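Local structure of PfkB (Polaromonas sp. JS666, 4DU5) at residues A[79-84]-A[110-115]; A[220-225]-A[251-256]; A[171-176]-A[209-214]. The protein probably transfers a phosphate group from ATP to a sugar or related substrate, as a carbohydrate kinase of the pfkB family. All coordinates share one frame; numbering follows the deposited sequence.

In the fold
All three contacts involve the part of the fold built on the large sheet, but in different places. Contact 1 lies where the end of strand 75-81 meets 110-115, the stretch leading into strand 114-117 of the small sheet; each of its bonds uses a polar side chain, and it comes within reach of the second subunit. Contact 2, on the opposite side of the chain's centre, reaches the same large sheet and relies on backbone bonds to strand 248-252, with apolar side chains beside them. Contact 3 joins two helices that pack beside the sheet, through a buried apolar part and a partly exposed charged cluster. None is wholly buried, and none touches another.

Contact 1: A[79-84]-A[110-115]; sequences SRLGTD and QKTGFQ
Thr-112 points its side chain at the end of strand 75-81 and the turn that follows, and each atom beyond CA has a neighbour there. CB sits 3.3 Å from Asp-84 OD1. From it, OG1 branches off anti to the carbonyl carbon (chi1 -60°) and gives a hydrogen bond of 2.6 Å to Asp-84 OD1, arriving on the syn lone pair, the side of OD2. The same OG1 accepts a weak bond from Gly-82 N at 3.1 Å, so one hydroxyl ties two points of the turn. The other branch, CG2, is the apolar one and faces Leu-81 CD2 at 4.3 Å. Asp-84 is itself the N-cap of helix 85-95, its OD2 taking the backbone N-H of Met-86 and Gly-87.

At the far end, Arg-80 NE donates to Gln-110 OE1 at 2.9 Å. The oxygen lies 31° out of the guanidinium plane, with the amide turned 76° against it. The same guanidinium forms salt bridges to Asp-107 and Asp-144. Past Thr-112 the chain runs into strand 114-117, whose Phe-114 meets Phe-114 of the second subunit. The contact thus joins the alpha/beta domain of the ribokinase-like fold to the small sheet, which in ribokinase relatives serves as a lid.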
loop_
_atom_site.group_PDB
_atom_site.type_symbol
_atom_site.label_atom_id
_atom_site.label_comp_id
_atom_site.label_asym_id
_atom_site.label_seq_id
_atom_site.Cartn_x
_atom_site.Cartn_y
_atom_site.Cartn_z
ATOM N N SER A 79 19.421 2.038 -4.458
ATOM C CA SER A 79 18.088 1.431 -4.394
ATOM C C SER A 79 17.160 1.859 -5.575
ATOM O O SER A 79 17.537 2.671 -6.446
ATOM C CB SER A 79 17.440 1.740 -3.035
ATOM O OG SER A 79 16.546 0.731 -2.630
ATOM N N ARG A 80 15.955 1.291 -5.610
ATOM C CA ARG A 80 14.917 1.751 -6.520
ATOM C C ARG A 80 13.760 2.125 -5.634
ATOM O O ARG A 80 13.602 1.544 -4.564
ATOM C CB ARG A 80 14.460 0.630 -7.473
ATOM C CG ARG A 80 15.539 -0.037 -8.342
ATOM C CD ARG A 80 14.864 -0.872 -9.423
ATOM N NE ARG A 80 14.328 0.037 -10.430
ATOM C CZ ARG A 80 14.983 0.390 -11.533
ATOM N NH1 ARG A 80 16.165 -0.132 -11.800
ATOM N NH2 ARG A 80 14.457 1.260 -12.366
ATOM N N LEU A 81 12.961 3.085 -6.093
ATOM C CA LEU A 81 11.707 3.485 -5.463
ATOM C C LEU A 81 10.736 3.915 -6.557
ATOM O O LEU A 81 11.159 4.332 -7.632
ATOM C CB LEU A 81 11.943 4.714 -4.586
ATOM C CG LEU A 81 12.865 4.672 -3.366
ATOM C CD1 LEU A 81 13.159 6.088 -2.922
ATOM C CD2 LEU A 81 12.194 3.829 -2.253
ATOM N N GLY A 82 9.436 3.870 -6.282
ATOM C CA GLY A 82 8.489 4.539 -7.140
ATOM C C GLY A 82 8.643 6.052 -7.037
ATOM O O GLY A 82 9.418 6.572 -6.209
ATOM N N THR A 83 7.899 6.771 -7.880
ATOM C CA THR A 83 7.850 8.234 -7.824
ATOM C C THR A 83 6.521 8.642 -7.226
ATOM O O THR A 83 6.111 9.816 -7.328
ATOM C CB THR A 83 7.952 8.868 -9.198
ATOM O OG1 THR A 83 6.823 8.452 -9.971
ATOM C CG2 THR A 83 9.259 8.468 -9.895
ATOM N N ASP A 84 5.843 7.666 -6.611
ATOM C CA ASP A 84 4.680 7.914 -5.743
ATOM C C ASP A 84 5.105 8.688 -4.500
ATOM O O ASP A 84 6.315 8.825 -4.229
ATOM C CB ASP A 84 4.045 6.595 -5.330
ATOM C CG ASP A 84 4.983 5.734 -4.517
ATOM O OD1 ASP A 84 5.874 5.080 -5.093
ATOM O OD2 ASP A 84 4.832 5.720 -3.290
ATOM N N GLN A 110 7.090 1.573 -11.405
ATOM C CA GLN A 110 7.243 0.551 -10.375
ATOM C C GLN A 110 6.750 1.127 -9.064
ATOM O O GLN A 110 6.636 2.353 -8.937
ATOM C CB GLN A 110 8.705 0.127 -10.277
ATOM C CG GLN A 110 9.337 -0.345 -11.582
ATOM C CD GLN A 110 10.779 -0.753 -11.379
ATOM O OE1 GLN A 110 11.484 -0.157 -10.564
ATOM N NE2 GLN A 110 11.225 -1.785 -12.100
ATOM N N LYS A 111 6.458 0.245 -8.103
ATOM C CA LYS A 111 5.846 0.673 -6.814
ATOM C C LYS A 111 6.757 0.664 -5.547
ATOM O O LYS A 111 7.649 -0.154 -5.429
ATOM C CB LYS A 111 4.511 -0.049 -6.593
ATOM C CG LYS A 111 4.306 -1.280 -7.466
ATOM C CD LYS A 111 2.837 -1.677 -7.526
ATOM C CE LYS A 111 2.546 -2.765 -8.572
ATOM N NZ LYS A 111 1.069 -2.776 -8.908
ATOM N N THR A 112 6.540 1.617 -4.640
ATOM C CA THR A 112 7.306 1.711 -3.384
ATOM C C THR A 112 6.735 0.783 -2.324
ATOM O O THR A 112 5.525 0.759 -2.115
ATOM C CB THR A 112 7.266 3.125 -2.759
ATOM O OG1 THR A 112 7.823 4.083 -3.666
ATOM C CG2 THR A 112 8.062 3.159 -1.483
ATOM N N GLY A 113 7.607 0.050 -1.641
ATOM C CA GLY A 113 7.200 -0.801 -0.542
ATOM C C GLY A 113 6.777 -0.051 0.699
ATOM O O GLY A 113 7.112 1.110 0.880
ATOM N N PHE A 114 6.011 -0.713 1.556
ATOM C CA PHE A 114 5.586 -0.098 2.811
ATOM C C PHE A 114 5.249 -1.132 3.854
ATOM O O PHE A 114 5.083 -2.287 3.531
ATOM C CB PHE A 114 4.452 0.917 2.603
ATOM C CG PHE A 114 3.136 0.316 2.281
ATOM C CD1 PHE A 114 2.850 -0.134 0.984
ATOM C CD2 PHE A 114 2.146 0.244 3.252
ATOM C CE1 PHE A 114 1.586 -0.696 0.661
ATOM C CE2 PHE A 114 0.899 -0.314 2.959
ATOM C CZ PHE A 114 0.615 -0.788 1.658
ATOM N N GLN A 115 5.198 -0.729 5.113
ATOM C CA GLN A 115 4.796 -1.665 6.151
ATOM C C GLN A 115 3.921 -1.013 7.234
ATOM O O GLN A 115 3.856 0.208 7.350
ATOM C CB GLN A 115 6.016 -2.399 6.738
ATOM C CG GLN A 115 6.864 -1.496 7.532
ATOM C CD GLN A 115 8.209 -2.064 7.872
ATOM O OE1 GLN A 115 8.937 -2.551 7.002
ATOM N NE2 GLN A 115 8.589 -1.935 9.143
#

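Contact 2: A[220-225]-A[251-256]; sequences PGMEEG and VKLGAE
Val-251 has CG1 anti to its backbone nitrogen (chi1 179°), and this splits its two methyls between separate neighbours in 220-225. CG1 lies 3.9 Å from Met-222 N, at the first residue of the helix, while CG2 meets the ring of Pro-220 at CG, 4.1 Å away, the two side chains crossing at about a right angle. Lys-252 turns its CG anti to the carbonyl carbon and then runs out straight, its CG passing 3.6 Å from Pro-220 O; its NZ finishes in a weak, long ion pair with Asp-190.

The backbones hold through two bonds on one bridge. Lys-252 N donates to Pro-220 O at 2.7 Å, and Met-222 N donates to Lys-252 O at 3.2 Å. This is the pattern of a parallel bridge, centred on Gly-221 and Lys-252, and it prolongs the pairing of strands 217-218 and 248-252 within a beta-alpha-beta unit of the Rossmann-like domain. Gly-221 is also the N-cap of helix 222-229, its carbonyl taking the N-H of Gly-225. By sequence, Gly-221 to Glu-224 seems to match the N-x-x-E motif of ribokinase relatives, with glycine where asparagine is usual.

Met-222, modelled as selenomethionine, is bent at the CB-CG and CG-SE bonds. Its CG lies 3.5 Å from Leu-253 CD2, and its selenium is 4.4 Å from Val-251 CG1. Pro-234, on helix 234-243, touches both Met-222 and Leu-253, while Val-237 of that helix packs on Pro-220 and Val-251.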
loop_
_atom_site.group_PDB
_atom_site.type_symbol
_atom_site.label_atom_id
_atom_site.label_comp_id
_atom_site.label_asym_id
_atom_site.label_seq_id
_atom_site.Cartn_x
_atom_site.Cartn_y
_atom_site.Cartn_z
ATOM N N PRO A 220 27.680 -11.988 12.940
ATOM C CA PRO A 220 26.499 -12.768 13.346
ATOM C C PRO A 220 26.083 -12.645 14.793
ATOM O O PRO A 220 26.903 -12.372 15.676
ATOM C CB PRO A 220 26.940 -14.201 13.119
ATOM C CG PRO A 220 28.432 -14.138 13.329
ATOM C CD PRO A 220 28.865 -12.833 12.746
ATOM N N GLY A 221 24.796 -12.865 15.017
ATOM C CA GLY A 221 24.241 -13.090 16.343
ATOM C C GLY A 221 24.323 -14.575 16.623
ATOM O O GLY A 221 24.202 -15.384 15.701
HETATM N N MSE A 222 24.578 -14.912 17.889
HETATM C CA MSE A 222 24.622 -16.287 18.407
HETATM C C MSE A 222 23.508 -17.175 17.877
HETATM O O MSE A 222 23.790 -18.266 17.406
HETATM C CB MSE A 222 24.486 -16.268 19.931
HETATM C CG MSE A 222 25.575 -16.984 20.727
HETATM SE SE MSE A 222 26.637 -18.351 19.819
HETATM C CE MSE A 222 25.329 -19.843 19.835
ATOM N N GLU A 223 22.253 -16.705 17.984
ATOM C CA GLU A 223 21.060 -17.436 17.546
ATOM C C GLU A 223 21.145 -17.783 16.068
ATOM O O GLU A 223 21.021 -18.952 15.681
ATOM C CB GLU A 223 19.774 -16.626 17.773
ATOM C CG GLU A 223 19.675 -15.762 19.062
ATOM C CD GLU A 223 18.325 -14.985 19.169
ATOM O OE1 GLU A 223 17.674 -14.698 18.122
ATOM O OE2 GLU A 223 17.915 -14.665 20.313
ATOM N N GLU A 224 21.346 -16.752 15.250
ATOM C CA GLU A 224 21.547 -16.907 13.812
ATOM C C GLU A 224 22.706 -17.868 13.561
ATOM O O GLU A 224 22.592 -18.782 12.757
ATOM C CB GLU A 224 21.845 -15.561 13.141
ATOM C CG GLU A 224 20.694 -14.558 13.114
ATOM C CD GLU A 224 20.410 -13.916 14.469
ATOM O OE1 GLU A 224 21.378 -13.624 15.222
ATOM O OE2 GLU A 224 19.206 -13.719 14.786
ATOM N N GLY A 225 23.809 -17.664 14.268
ATOM C CA GLY A 225 24.992 -18.496 14.112
ATOM C C GLY A 225 24.750 -19.963 14.390
ATOM O O GLY A 225 25.304 -20.819 13.716
ATOM N N VAL A 251 30.803 -11.969 16.958
ATOM C CA VAL A 251 29.546 -12.661 17.266
ATOM C C VAL A 251 28.847 -11.891 18.372
ATOM O O VAL A 251 29.439 -11.674 19.409
ATOM C CB VAL A 251 29.803 -14.110 17.744
ATOM C CG1 VAL A 251 28.510 -14.796 18.083
ATOM C CG2 VAL A 251 30.598 -14.909 16.707
ATOM N N LYS A 252 27.606 -11.459 18.153
ATOM C CA LYS A 252 26.914 -10.607 19.131
ATOM C C LYS A 252 26.249 -11.496 20.132
ATOM O O LYS A 252 25.642 -12.517 19.745
ATOM C CB LYS A 252 25.830 -9.746 18.482
ATOM C CG LYS A 252 26.172 -9.129 17.140
ATOM C CD LYS A 252 24.883 -8.877 16.384
ATOM C CE LYS A 252 25.157 -8.543 14.945
ATOM N NZ LYS A 252 23.941 -8.758 14.167
ATOM N N LEU A 253 26.314 -11.109 21.414
ATOM C CA LEU A 253 25.759 -11.963 22.494
ATOM C C LEU A 253 24.603 -11.395 23.345
ATOM O O LEU A 253 24.260 -11.960 24.371
ATOM C CB LEU A 253 26.893 -12.494 23.391
ATOM C CG LEU A 253 28.069 -13.160 22.663
ATOM C CD1 LEU A 253 29.345 -13.230 23.508
ATOM C CD2 LEU A 253 27.666 -14.518 22.176
ATOM N N GLY A 254 23.982 -10.307 22.937
ATOM C CA GLY A 254 22.916 -9.729 23.770
ATOM C C GLY A 254 23.507 -8.827 24.840
ATOM O O GLY A 254 24.493 -8.126 24.566
ATOM N N ALA A 255 22.937 -8.845 26.053
ATOM C CA ALA A 255 23.512 -8.056 27.172
ATOM C C ALA A 255 24.890 -8.592 27.561
ATOM O O ALA A 255 25.685 -7.884 28.184
ATOM C CB ALA A 255 22.572 -8.004 28.409
ATOM N N GLU A 256 25.168 -9.835 27.179
ATOM C CA GLU A 256 26.477 -10.415 27.416
ATOM C C GLU A 256 27.585 -9.718 26.622
ATOM O O GLU A 256 28.755 -9.918 26.892
ATOM C CB GLU A 256 26.464 -11.937 27.170
ATOM C CG GLU A 256 26.256 -12.822 28.432
ATOM C CD GLU A 256 24.993 -12.471 29.237
ATOM O OE1 GLU A 256 25.109 -12.226 30.464
ATOM O OE2 GLU A 256 23.880 -12.429 28.649
#

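Contact 3: A[171-176]-A[209-214]; sequences PAARKT and NDLATR
A salt-bridge network of Arg-174, Asp-210 and Arg-214 joins helix 169-182 to helix 201-212 and the residues after it, two neighbours in the layered alpha/beta domain. Asp-210 stands in the middle. With its CG anti to the backbone nitrogen (chi1 166°), the carboxylate reaches toward the other helix, and OD2 takes a hydrogen bond of 2.8 Å from Arg-214 NH1, four residues on. That donor comes from above the carboxylate plane, 55° out of it. Arg-174 is held more loosely by the same oxygen, in a long salt bridge: its NE is 4.0 Å from Asp-210 OD2, and the oxygen lies well out of the Arg-174 guanidinium plane, so the attraction is between charges alone and no N-H is aimed at it. The two flat groups stand nearly perpendicular.

Arg-174 makes closer contact through its methylenes. Its CD lies over one face of the Arg-214 guanidinium, toward the rim, 3.6 Å from NH1, while Arg-214 CD lies 3.6 Å from Arg-174 O. Deeper in, Leu-211 supplies the apolar part. Its CD2 touches Ala-173 CB, 4.0 Å away, and Arg-174 CG, with Pro-163 touching both Ala-173 and Leu-211. Asp-178, a turn further along helix 169-182, makes a salt bridge with Arg-214 NE.

The two guanidinium groups are near one another, with Arg-174 NE 4.4 Å from Arg-214 NH2. Both share the charge of Asp-210, and Asp-178 adds a second on Arg-214; two arginines so close would be expected to favour the ionised form of Asp-210.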
loop_
_atom_site.group_PDB
_atom_site.type_symbol
_atom_site.label_atom_id
_atom_site.label_comp_id
_atom_site.label_asym_id
_atom_site.label_seq_id
_atom_site.Cartn_x
_atom_site.Cartn_y
_atom_site.Cartn_z
ATOM N N PRO A 171 21.966 -12.557 -7.288
ATOM C CA PRO A 171 23.050 -12.276 -8.230
ATOM C C PRO A 171 23.813 -10.963 -7.925
ATOM O O PRO A 171 25.059 -10.953 -7.934
ATOM C CB PRO A 171 22.323 -12.159 -9.585
ATOM C CG PRO A 171 20.848 -12.325 -9.278
ATOM C CD PRO A 171 20.787 -13.078 -7.988
ATOM N N ALA A 172 23.065 -9.881 -7.651
ATOM C CA ALA A 172 23.627 -8.546 -7.461
ATOM C C ALA A 172 24.362 -8.393 -6.125
ATOM O O ALA A 172 25.313 -7.620 -6.021
ATOM C CB ALA A 172 22.550 -7.499 -7.592
ATOM N N ALA A 173 23.914 -9.117 -5.109
ATOM C CA ALA A 173 24.595 -9.112 -3.819
ATOM C C ALA A 173 25.940 -9.797 -4.029
ATOM O O ALA A 173 26.983 -9.149 -3.914
ATOM C CB ALA A 173 23.755 -9.815 -2.740
ATOM N N ARG A 174 25.896 -11.086 -4.382
ATOM C CA ARG A 174 27.065 -11.839 -4.824
ATOM C C ARG A 174 28.054 -11.026 -5.648
ATOM O O ARG A 174 29.235 -10.983 -5.306
ATOM C CB ARG A 174 26.642 -13.080 -5.610
ATOM C CG ARG A 174 25.755 -13.993 -4.825
ATOM C CD ARG A 174 26.250 -15.417 -4.890
ATOM N NE ARG A 174 25.732 -16.136 -6.052
ATOM C CZ ARG A 174 24.599 -16.838 -6.061
ATOM N NH1 ARG A 174 23.850 -16.925 -4.971
ATOM N NH2 ARG A 174 24.213 -17.450 -7.171
ATOM N N LYS A 175 27.587 -10.380 -6.714
ATOM C CA LYS A 175 28.482 -9.648 -7.604
ATOM C C LYS A 175 29.023 -8.369 -6.971
ATOM O O LYS A 175 30.188 -7.999 -7.156
ATOM C CB LYS A 175 27.782 -9.303 -8.925
ATOM C CG LYS A 175 28.712 -9.371 -10.137
ATOM C CD LYS A 175 28.696 -10.806 -10.774
ATOM C CE LYS A 175 30.040 -11.178 -11.458
ATOM N NZ LYS A 175 30.716 -9.968 -12.045
ATOM N N THR A 176 28.152 -7.679 -6.252
ATOM C CA THR A 176 28.535 -6.492 -5.479
ATOM C C THR A 176 29.744 -6.773 -4.553
ATOM O O THR A 176 30.719 -6.023 -4.543
ATOM C CB THR A 176 27.289 -5.947 -4.715
ATOM O OG1 THR A 176 26.718 -4.871 -5.476
ATOM C CG2 THR A 176 27.641 -5.432 -3.383
ATOM N N ASN A 209 25.238 -18.390 3.996
ATOM C CA ASN A 209 26.609 -18.930 4.122
ATOM C C ASN A 209 27.500 -18.862 2.890
ATOM O O ASN A 209 28.707 -18.974 3.010
ATOM C CB ASN A 209 26.628 -20.370 4.630
ATOM C CG ASN A 209 26.264 -20.499 6.101
ATOM O OD1 ASN A 209 26.342 -19.553 6.873
ATOM N ND2 ASN A 209 25.865 -21.699 6.491
ATOM N N ASP A 210 26.930 -18.703 1.707
ATOM C CA ASP A 210 27.751 -18.635 0.501
ATOM C C ASP A 210 28.173 -17.190 0.319
ATOM O O ASP A 210 29.264 -16.895 -0.168
ATOM C CB ASP A 210 26.996 -19.192 -0.732
ATOM C CG ASP A 210 27.680 -18.829 -2.077
ATOM O OD1 ASP A 210 28.716 -19.466 -2.419
ATOM O OD2 ASP A 210 27.173 -17.895 -2.779
ATOM N N LEU A 211 27.288 -16.289 0.715
ATOM C CA LEU A 211 27.628 -14.881 0.778
ATOM C C LEU A 211 28.788 -14.651 1.777
ATOM O O LEU A 211 29.639 -13.780 1.582
ATOM C CB LEU A 211 26.391 -14.061 1.153
ATOM C CG LEU A 211 25.298 -13.932 0.097
ATOM C CD1 LEU A 211 23.910 -13.752 0.728
ATOM C CD2 LEU A 211 25.602 -12.802 -0.856
ATOM N N ALA A 212 28.822 -15.460 2.834
ATOM C CA ALA A 212 29.842 -15.325 3.865
ATOM C C ALA A 212 31.210 -15.502 3.256
ATOM O O ALA A 212 32.169 -14.894 3.704
ATOM C CB ALA A 212 29.613 -16.327 4.982
ATOM N N THR A 213 31.278 -16.342 2.228
ATOM C CA THR A 213 32.432 -16.493 1.316
ATOM C C THR A 213 33.001 -15.192 0.709
ATOM O O THR A 213 34.053 -15.208 0.103
ATOM C CB THR A 213 32.031 -17.509 0.168
ATOM O OG1 THR A 213 32.095 -18.866 0.657
ATOM C CG2 THR A 213 32.869 -17.350 -1.119
ATOM N N ARG A 214 32.350 -14.056 0.890
ATOM C CA ARG A 214 32.756 -12.860 0.147
ATOM C C ARG A 214 32.994 -11.636 1.054
ATOM O O ARG A 214 33.220 -10.503 0.584
ATOM C CB ARG A 214 31.714 -12.542 -0.946
ATOM C CG ARG A 214 31.667 -13.527 -2.102
ATOM C CD ARG A 214 30.341 -13.467 -2.933
ATOM N NE ARG A 214 30.398 -14.366 -4.100
ATOM C CZ ARG A 214 29.922 -15.614 -4.119
ATOM N NH1 ARG A 214 29.302 -16.114 -3.054
ATOM N NH2 ARG A 214 30.050 -16.369 -5.207
#